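Local coordinates for protein soluble lytic murein transglycosylase (Pseudomonas aeruginosa, PDB 5OHU) that cleaves the glycan strands of bacterial peptidoglycan as a lytic transglycosylase, turning the cell-wall polymer over in both exolytic and endolytic fashion, at residues 309-314 with 340-345; 315-318 with 324-327; 329-334 with 345-350. All coordinates share one frame; numbering follows the deposited sequence. Where two conformers were deposited one is given.

Contact 1: 309-314 with 340-345; sequences VTEWRT and TSRWRY
Glu-311 reaches out from helix 307-319 and places one carboxylate oxygen, OE2, against two donors of the first turn of helix 341-354. The indole of Trp-343 presents its N-H edge to this oxygen: NE1 lies 2.6 Å from Glu-311 OE2, a short and nearly straight bond made in the ring plane and directed at the anti lone pair. Arg-342 approaches the same oxygen on its syn side. Its NH1 is 3.0 Å from Glu-311 OE2, a salt bridge whose N-H points less directly at the acceptor (131°), with the oxygen tilted 27° out of the guanidinium plane. With its chain extended beyond CG, Glu-311 also lays its methylene CG near the indole, 3.7 Å from Trp-343 CZ2. Past the acid, the far end of the six-membered ring meets Thr-314, whose CG2 is 3.6 Å from Trp-343 CZ3. The methyl stands anti to the backbone N of Thr-314, while OG1 turns back to Thr-310 O, so the polar branch is satisfied within its own helix. Trp-343 is steadied from its own side too. Arg-342 CD packs over one indole face, offset toward the rim, and Trp-343 N donates to the N-cap side chain, Thr-340 OG1, at 3.2 Å. Tyr-375 receives the NE of Arg-342, fixing the rotation of the guanidinium further. The arginine and the indole N-H, both on one oxygen, would be expected to favour the ionised carboxylate. The axes of the two short segments approach to 12.6 Å, their directions 33° apart, and long side chains bridge the gap. The contact joins two helices of the all-helical superhelix of this family, with 323-330 and 335-338 between them in the chain.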
# COMPACT_ATOMS: atom_id res chain seq x y z
N VAL A 309 -11.93 6.64 -12.70
CA VAL A 309 -12.86 6.43 -13.80
C VAL A 309 -12.26 6.96 -15.10
O VAL A 309 -12.50 6.39 -16.17
CB VAL A 309 -14.22 7.08 -13.51
CG1 VAL A 309 -15.14 6.99 -14.72
CG2 VAL A 309 -14.88 6.44 -12.28
N THR A 310 -11.52 8.05 -15.04
CA THR A 310 -10.92 8.60 -16.25
C THR A 310 -9.91 7.63 -16.84
O THR A 310 -9.87 7.42 -18.05
CB THR A 310 -10.23 9.93 -15.94
OG1 THR A 310 -11.19 10.82 -15.35
CG2 THR A 310 -9.69 10.55 -17.20
N GLU A 311 -9.08 7.04 -15.98
CA GLU A 311 -8.04 6.13 -16.45
C GLU A 311 -8.65 4.85 -17.00
O GLU A 311 -8.15 4.30 -17.99
CB GLU A 311 -7.06 5.82 -15.31
CG GLU A 311 -6.19 6.99 -14.87
CD GLU A 311 -4.97 6.56 -14.05
OE1 GLU A 311 -5.16 5.91 -12.99
OE2 GLU A 311 -3.82 6.89 -14.44
N TRP A 312 -9.72 4.35 -16.38
CA TRP A 312 -10.29 3.10 -16.87
C TRP A 312 -11.15 3.33 -18.09
O TRP A 312 -11.26 2.45 -18.94
CB TRP A 312 -11.05 2.39 -15.75
CG TRP A 312 -10.09 1.48 -15.15
CD1 TRP A 312 -9.36 1.67 -14.02
CD2 TRP A 312 -9.65 0.25 -15.72
NE1 TRP A 312 -8.50 0.62 -13.82
CE2 TRP A 312 -8.65 -0.26 -14.86
CE3 TRP A 312 -9.99 -0.47 -16.87
CZ2 TRP A 312 -8.02 -1.48 -15.10
CZ3 TRP A 312 -9.34 -1.68 -17.12
CH2 TRP A 312 -8.38 -2.18 -16.23
N ARG A 313 -11.72 4.52 -18.22
CA ARG A 313 -12.34 4.91 -19.48
C ARG A 313 -11.32 4.91 -20.61
O ARG A 313 -11.57 4.39 -21.70
CB ARG A 313 -12.99 6.29 -19.32
CG ARG A 313 -14.08 6.56 -20.33
CD ARG A 313 -14.45 8.04 -20.46
NE ARG A 313 -14.94 8.61 -19.22
CZ ARG A 313 -15.41 9.85 -19.10
NH1 ARG A 313 -15.84 10.27 -17.92
NH2 ARG A 313 -15.48 10.65 -20.16
N THR A 314 -10.12 5.47 -20.35
CA THR A 314 -9.08 5.49 -21.38
C THR A 314 -8.52 4.10 -21.63
O THR A 314 -8.30 3.71 -22.79
CB THR A 314 -7.94 6.45 -21.02
OG1 THR A 314 -8.47 7.69 -20.52
CG2 THR A 314 -7.09 6.75 -22.27
N THR A 340 1.66 12.76 -15.74
CA THR A 340 2.32 11.48 -15.52
C THR A 340 2.96 10.95 -16.79
O THR A 340 2.49 11.19 -17.91
CB THR A 340 1.34 10.45 -15.00
OG1 THR A 340 0.41 10.14 -16.04
CG2 THR A 340 0.61 11.02 -13.77
N SER A 341 4.03 10.19 -16.61
CA SER A 341 4.66 9.53 -17.74
C SER A 341 3.69 8.56 -18.42
O SER A 341 3.77 8.38 -19.64
CB SER A 341 5.91 8.79 -17.29
OG SER A 341 5.61 7.98 -16.16
N ARG A 342 2.78 7.96 -17.65
CA ARG A 342 1.78 7.06 -18.21
C ARG A 342 0.95 7.74 -19.30
O ARG A 342 0.86 7.25 -20.44
CB ARG A 342 0.87 6.53 -17.10
CG ARG A 342 -0.31 5.74 -17.64
CD ARG A 342 -1.23 5.30 -16.54
NE ARG A 342 -0.55 4.40 -15.61
CZ ARG A 342 -0.58 4.56 -14.29
NH1 ARG A 342 -1.25 5.59 -13.78
NH2 ARG A 342 0.06 3.71 -13.51
N TRP A 343 0.31 8.85 -18.98
CA TRP A 343 -0.59 9.41 -19.97
C TRP A 343 0.13 10.27 -21.00
O TRP A 343 -0.41 10.46 -22.10
CB TRP A 343 -1.73 10.18 -19.30
CG TRP A 343 -2.50 9.21 -18.48
CD1 TRP A 343 -2.62 9.16 -17.10
CD2 TRP A 343 -3.17 8.05 -18.98
NE1 TRP A 343 -3.35 8.06 -16.74
CE2 TRP A 343 -3.70 7.36 -17.87
CE3 TRP A 343 -3.38 7.53 -20.26
CZ2 TRP A 343 -4.43 6.19 -18.00
CZ3 TRP A 343 -4.10 6.37 -20.39
CH2 TRP A 343 -4.61 5.70 -19.27
N ARG A 344 1.34 10.74 -20.70
CA ARG A 344 2.16 11.29 -21.78
C ARG A 344 2.51 10.20 -22.77
O ARG A 344 2.45 10.40 -23.99
CB ARG A 344 3.43 11.94 -21.21
CG ARG A 344 3.20 13.30 -20.55
CD ARG A 344 4.50 13.98 -20.16
NE ARG A 344 4.94 13.47 -18.87
CZ ARG A 344 6.21 13.30 -18.49
NH1 ARG A 344 7.20 13.61 -19.32
NH2 ARG A 344 6.47 12.82 -17.28
N TYR A 345 2.83 9.00 -22.27
CA TYR A 345 3.10 7.90 -23.19
C TYR A 345 1.86 7.57 -24.01
O TYR A 345 1.94 7.44 -25.23
CB TYR A 345 3.60 6.65 -22.46
CG TYR A 345 3.70 5.49 -23.42
CD1 TYR A 345 4.77 5.42 -24.34
CD2 TYR A 345 2.71 4.50 -23.46
CE1 TYR A 345 4.86 4.40 -25.26
CE2 TYR A 345 2.80 3.46 -24.37
CZ TYR A 345 3.88 3.41 -25.27
OH TYR A 345 3.96 2.38 -26.17

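Contact 2: 315-318 with 324-327; sequences RLLL and DEAY
Leu-317 and Leu-318, neighbours on helix 307-319, together receive the methyl group of Ala-326 from helix 323-330. The methyl settles in the notch between them: Ala-326 CB is 4.0 Å from Leu-317 CB on one flank and 3.8 Å from Leu-318 CD2 on the other. Having no longer side chain to hold the backbones apart, Ala-326 lets its helix come close, with its CA 5.6 Å from Leu-317 CA. Leu-317 then spreads its two branches over the facing helix. Its CD1 rests against main-chain atoms, 4.0 Å from Ala-326 N, while CD2 meets the aliphatic base of the preceding residue at 4.0 Å from Glu-325 CB. The two side chains cross at about a right angle, and the closest touch between them is at Glu-325 CB. Both leucines carry CG beside the backbone N, the torsion (chi1 -66° in Leu-318) that swings the otherwise laterally directed Leu-318 round to bring CD2 onto the alanine. No hydrogen bond crosses the interface; the side-chain contacts are apolar.

One shell out, Arg-322, in the short turn joining the two helices, forms a salt bridge with Glu-325 OE2 and also touches Leu-317. Leu-317 is backed by Leu-294 of helix 293-300, and Leu-318 by helix 341-354. The pair thus forms a tight helical hairpin (alpha-hairpin), the usual unit of an alpha-alpha superhelix. Helix 293-300 lies against Leu-316 and Leu-317 on its first arm, while helix 341-354 meets Tyr-327 of the second arm through Ser-350 and Leu-351.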
# COMPACT_ATOMS: atom_id res chain seq x y z
N ARG A 315 -8.29 3.33 -20.56
CA ARG A 315 -7.79 1.96 -20.72
C ARG A 315 -8.75 1.12 -21.55
O ARG A 315 -8.33 0.37 -22.44
CB ARG A 315 -7.58 1.33 -19.34
CG ARG A 315 -6.30 1.80 -18.65
CD ARG A 315 -6.19 1.36 -17.19
NE ARG A 315 -4.90 1.82 -16.69
CZ ARG A 315 -4.66 2.27 -15.46
NH1 ARG A 315 -5.63 2.31 -14.56
NH2 ARG A 315 -3.44 2.67 -15.14
N LEU A 316 -10.05 1.26 -21.29
CA LEU A 316 -11.04 0.48 -22.01
C LEU A 316 -11.04 0.84 -23.49
O LEU A 316 -11.10 -0.04 -24.35
CB LEU A 316 -12.41 0.70 -21.38
CG LEU A 316 -13.63 -0.01 -22.01
CD1 LEU A 316 -13.39 -1.50 -22.15
CD2 LEU A 316 -14.86 0.23 -21.17
N LEU A 317 -10.93 2.13 -23.81
CA LEU A 317 -10.84 2.52 -25.22
C LEU A 317 -9.62 1.89 -25.87
O LEU A 317 -9.68 1.45 -27.02
CB LEU A 317 -10.80 4.05 -25.35
CG LEU A 317 -12.12 4.74 -24.99
CD1 LEU A 317 -11.92 6.23 -24.75
CD2 LEU A 317 -13.15 4.49 -26.12
N LEU A 318 -8.50 1.84 -25.14
CA LEU A 318 -7.30 1.21 -25.68
C LEU A 318 -7.51 -0.28 -25.88
O LEU A 318 -7.10 -0.85 -26.90
CB LEU A 318 -6.11 1.47 -24.75
CG LEU A 318 -5.60 2.91 -24.59
CD1 LEU A 318 -4.60 2.92 -23.45
CD2 LEU A 318 -4.96 3.47 -25.84
N ASP A 324 -8.63 6.93 -31.79
CA ASP A 324 -9.09 8.32 -31.93
C ASP A 324 -9.66 8.85 -30.63
O ASP A 324 -9.29 9.92 -30.14
CB ASP A 324 -10.17 8.42 -33.02
CG ASP A 324 -9.63 8.32 -34.42
OD1 ASP A 324 -8.52 8.83 -34.68
OD2 ASP A 324 -10.34 7.75 -35.27
N GLU A 325 -10.58 8.08 -30.04
CA GLU A 325 -11.24 8.50 -28.81
C GLU A 325 -10.28 8.47 -27.63
O GLU A 325 -10.31 9.35 -26.77
CB GLU A 325 -12.45 7.60 -28.57
CG GLU A 325 -13.49 7.73 -29.67
CD GLU A 325 -14.48 6.58 -29.67
OE1 GLU A 325 -14.27 5.59 -30.43
OE2 GLU A 325 -15.46 6.67 -28.89
N ALA A 326 -9.40 7.47 -27.57
CA ALA A 326 -8.42 7.44 -26.49
C ALA A 326 -7.50 8.65 -26.58
O ALA A 326 -7.22 9.31 -25.58
CB ALA A 326 -7.62 6.13 -26.53
N TYR A 327 -7.06 8.98 -27.80
CA TYR A 327 -6.22 10.16 -27.95
C TYR A 327 -6.96 11.43 -27.52
O TYR A 327 -6.41 12.27 -26.79
CB TYR A 327 -5.75 10.27 -29.40
CG TYR A 327 -5.10 11.59 -29.67
CD1 TYR A 327 -3.79 11.83 -29.26
CD2 TYR A 327 -5.80 12.62 -30.29
CE1 TYR A 327 -3.18 13.04 -29.48
CE2 TYR A 327 -5.19 13.85 -30.52
CZ TYR A 327 -3.88 14.05 -30.11
OH TYR A 327 -3.25 15.26 -30.34

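Contact 3: 329-334 with 345-350; sequences LTRKLP and YWQARS
The C-terminal end of helix 323-330, which passes into a type I turn spanning Thr-330 to Leu-333, comes close to helix 341-354, with Thr-330 CA 5.5 Å from Gln-347 CA. Gln-347 sends its amide across: NE2 donates to Thr-330 OG1 at 3.2 Å, the hydroxyl lying in the amide plane and the N-H pointing fairly straight at it (156°). The hydroxyl of Thr-330 sits between its own backbone N and carbonyl carbon (chi1 64°), a position from which it also bonds Tyr-327 O. It therefore links the glutamine to the main chain one turn earlier. Beside the bond, carbon meets carbon, with Thr-330 CB 3.7 Å from Gln-347 CB. Packing between helices close in the chain, here with the short helix 335-338 in the connection, belongs to the alpha-alpha superhelical architecture of this family. At the exposed margin, Arg-331 folds back at chi2 and chi3 and brings CD to 3.7 Å from Gln-347 NE2, its guanidinium almost perpendicular to the amide. Deeper in, Thr-330 CG2 faces the backbone at Trp-346, whose indole NE1 bonds Glu-600. Ser-350 OG turns back along its helix to Trp-346 O at 2.8 Å.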
# COMPACT_ATOMS: atom_id res chain seq x y z
N LEU A 329 -9.32 11.76 -25.47
CA LEU A 329 -9.44 11.81 -24.03
C LEU A 329 -8.12 12.20 -23.37
O LEU A 329 -8.12 12.96 -22.39
CB LEU A 329 -9.97 10.48 -23.53
CG LEU A 329 -10.33 10.41 -22.05
CD1 LEU A 329 -11.30 11.51 -21.63
CD2 LEU A 329 -10.97 9.08 -21.84
N THR A 330 -6.97 11.75 -23.90
CA THR A 330 -5.72 12.15 -23.23
C THR A 330 -5.52 13.66 -23.31
O THR A 330 -4.86 14.22 -22.43
CB THR A 330 -4.47 11.46 -23.80
OG1 THR A 330 -4.26 11.83 -25.16
CG2 THR A 330 -4.59 9.92 -23.72
N ARG A 331 -6.12 14.32 -24.30
CA ARG A 331 -6.01 15.78 -24.44
C ARG A 331 -6.81 16.55 -23.40
O ARG A 331 -6.56 17.74 -23.20
CB ARG A 331 -6.46 16.19 -25.84
CG ARG A 331 -5.66 15.57 -26.94
CD ARG A 331 -4.38 16.34 -27.24
NE ARG A 331 -4.64 17.75 -27.51
CZ ARG A 331 -5.19 18.22 -28.63
NH1 ARG A 331 -5.55 17.40 -29.61
NH2 ARG A 331 -5.39 19.52 -28.77
N LYS A 332 -7.78 15.92 -22.74
CA LYS A 332 -8.66 16.61 -21.81
C LYS A 332 -8.36 16.27 -20.35
O LYS A 332 -9.11 16.68 -19.46
CB LYS A 332 -10.12 16.26 -22.10
CG LYS A 332 -10.61 16.58 -23.52
CD LYS A 332 -12.01 15.98 -23.75
CE LYS A 332 -12.61 16.40 -25.10
NZ LYS A 332 -12.70 15.30 -26.11
N LEU A 333 -7.30 15.50 -20.07
CA LEU A 333 -7.05 15.01 -18.71
C LEU A 333 -6.77 16.16 -17.74
O LEU A 333 -6.23 17.19 -18.12
CB LEU A 333 -5.86 14.07 -18.70
CG LEU A 333 -5.99 12.82 -19.58
CD1 LEU A 333 -4.68 12.06 -19.62
CD2 LEU A 333 -7.09 11.96 -18.99
N PRO A 334 -7.14 15.99 -16.48
CA PRO A 334 -6.75 16.96 -15.46
C PRO A 334 -5.23 16.97 -15.32
O PRO A 334 -4.55 15.98 -15.61
CB PRO A 334 -7.39 16.42 -14.18
CG PRO A 334 -7.78 15.02 -14.46
CD PRO A 334 -7.91 14.86 -15.94
N TYR A 345 2.83 9.00 -22.27
CA TYR A 345 3.10 7.90 -23.19
C TYR A 345 1.86 7.57 -24.01
O TYR A 345 1.94 7.44 -25.23
CB TYR A 345 3.60 6.65 -22.46
CG TYR A 345 3.70 5.49 -23.42
CD1 TYR A 345 4.77 5.42 -24.34
CD2 TYR A 345 2.71 4.50 -23.46
CE1 TYR A 345 4.86 4.40 -25.26
CE2 TYR A 345 2.80 3.46 -24.37
CZ TYR A 345 3.88 3.41 -25.27
OH TYR A 345 3.96 2.38 -26.17
N TRP A 346 0.71 7.39 -23.35
CA TRP A 346 -0.45 6.92 -24.10
C TRP A 346 -1.01 7.99 -25.03
O TRP A 346 -1.57 7.65 -26.07
CB TRP A 346 -1.51 6.36 -23.14
CG TRP A 346 -1.12 4.95 -22.72
CD1 TRP A 346 -0.73 4.54 -21.48
CD2 TRP A 346 -1.02 3.79 -23.57
NE1 TRP A 346 -0.42 3.19 -21.49
CE2 TRP A 346 -0.58 2.71 -22.76
CE3 TRP A 346 -1.25 3.56 -24.93
CZ2 TRP A 346 -0.38 1.42 -23.28
CZ3 TRP A 346 -1.06 2.27 -25.45
CH2 TRP A 346 -0.63 1.23 -24.63
N GLN A 347 -0.80 9.28 -24.73
CA GLN A 347 -1.18 10.29 -25.70
C GLN A 347 -0.39 10.13 -27.00
O GLN A 347 -0.97 10.11 -28.10
CB GLN A 347 -0.98 11.69 -25.13
CG GLN A 347 -1.21 12.76 -26.19
CD GLN A 347 -1.30 14.15 -25.60
OE1 GLN A 347 -0.43 14.98 -25.82
NE2 GLN A 347 -2.35 14.41 -24.83
N ALA A 348 0.94 10.02 -26.89
CA ALA A 348 1.76 9.79 -28.08
C ALA A 348 1.39 8.48 -28.77
O ALA A 348 1.27 8.44 -30.00
CB ALA A 348 3.24 9.78 -27.68
N ARG A 349 1.18 7.41 -28.00
CA ARG A 349 1.00 6.09 -28.60
C ARG A 349 -0.38 5.94 -29.23
O ARG A 349 -0.52 5.35 -30.31
CB ARG A 349 1.26 4.98 -27.56
CG ARG A 349 0.95 3.54 -28.05
CD ARG A 349 2.03 3.12 -29.06
NE ARG A 349 1.78 1.81 -29.65
CZ ARG A 349 2.26 1.37 -30.82
NH1 ARG A 349 3.01 2.15 -31.57
NH2 ARG A 349 1.96 0.16 -31.24
N SER A 350 -1.43 6.47 -28.59
CA SER A 350 -2.74 6.42 -29.22
C SER A 350 -2.77 7.27 -30.49
O SER A 350 -3.41 6.88 -31.47
CB SER A 350 -3.85 6.83 -28.25
OG SER A 350 -3.70 8.17 -27.81

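Three helices, 307-319, 323-330 and 341-354, pack against one another pairwise, one contact to each pair. The centres of contacts 1 and 3 lie about 7 Å apart, and each is about 9 Å from that of contact 2. Leu-333 of contact 3 fills in beside contact 1, its CD1 3.5 Å from Trp-343 CB and its CD2 3.5 Å from Thr-310 CG2. Leu-318 CD1 of contact 2 reaches Trp-346 CD2 of contact 3 at 3.7 Å. Arg-315 of contact 2, Trp-346 and Tyr-345 bond to Glu-600 and Asp-596 of helix 595-600, joining the superhelix to the region of the transglycosylase domain.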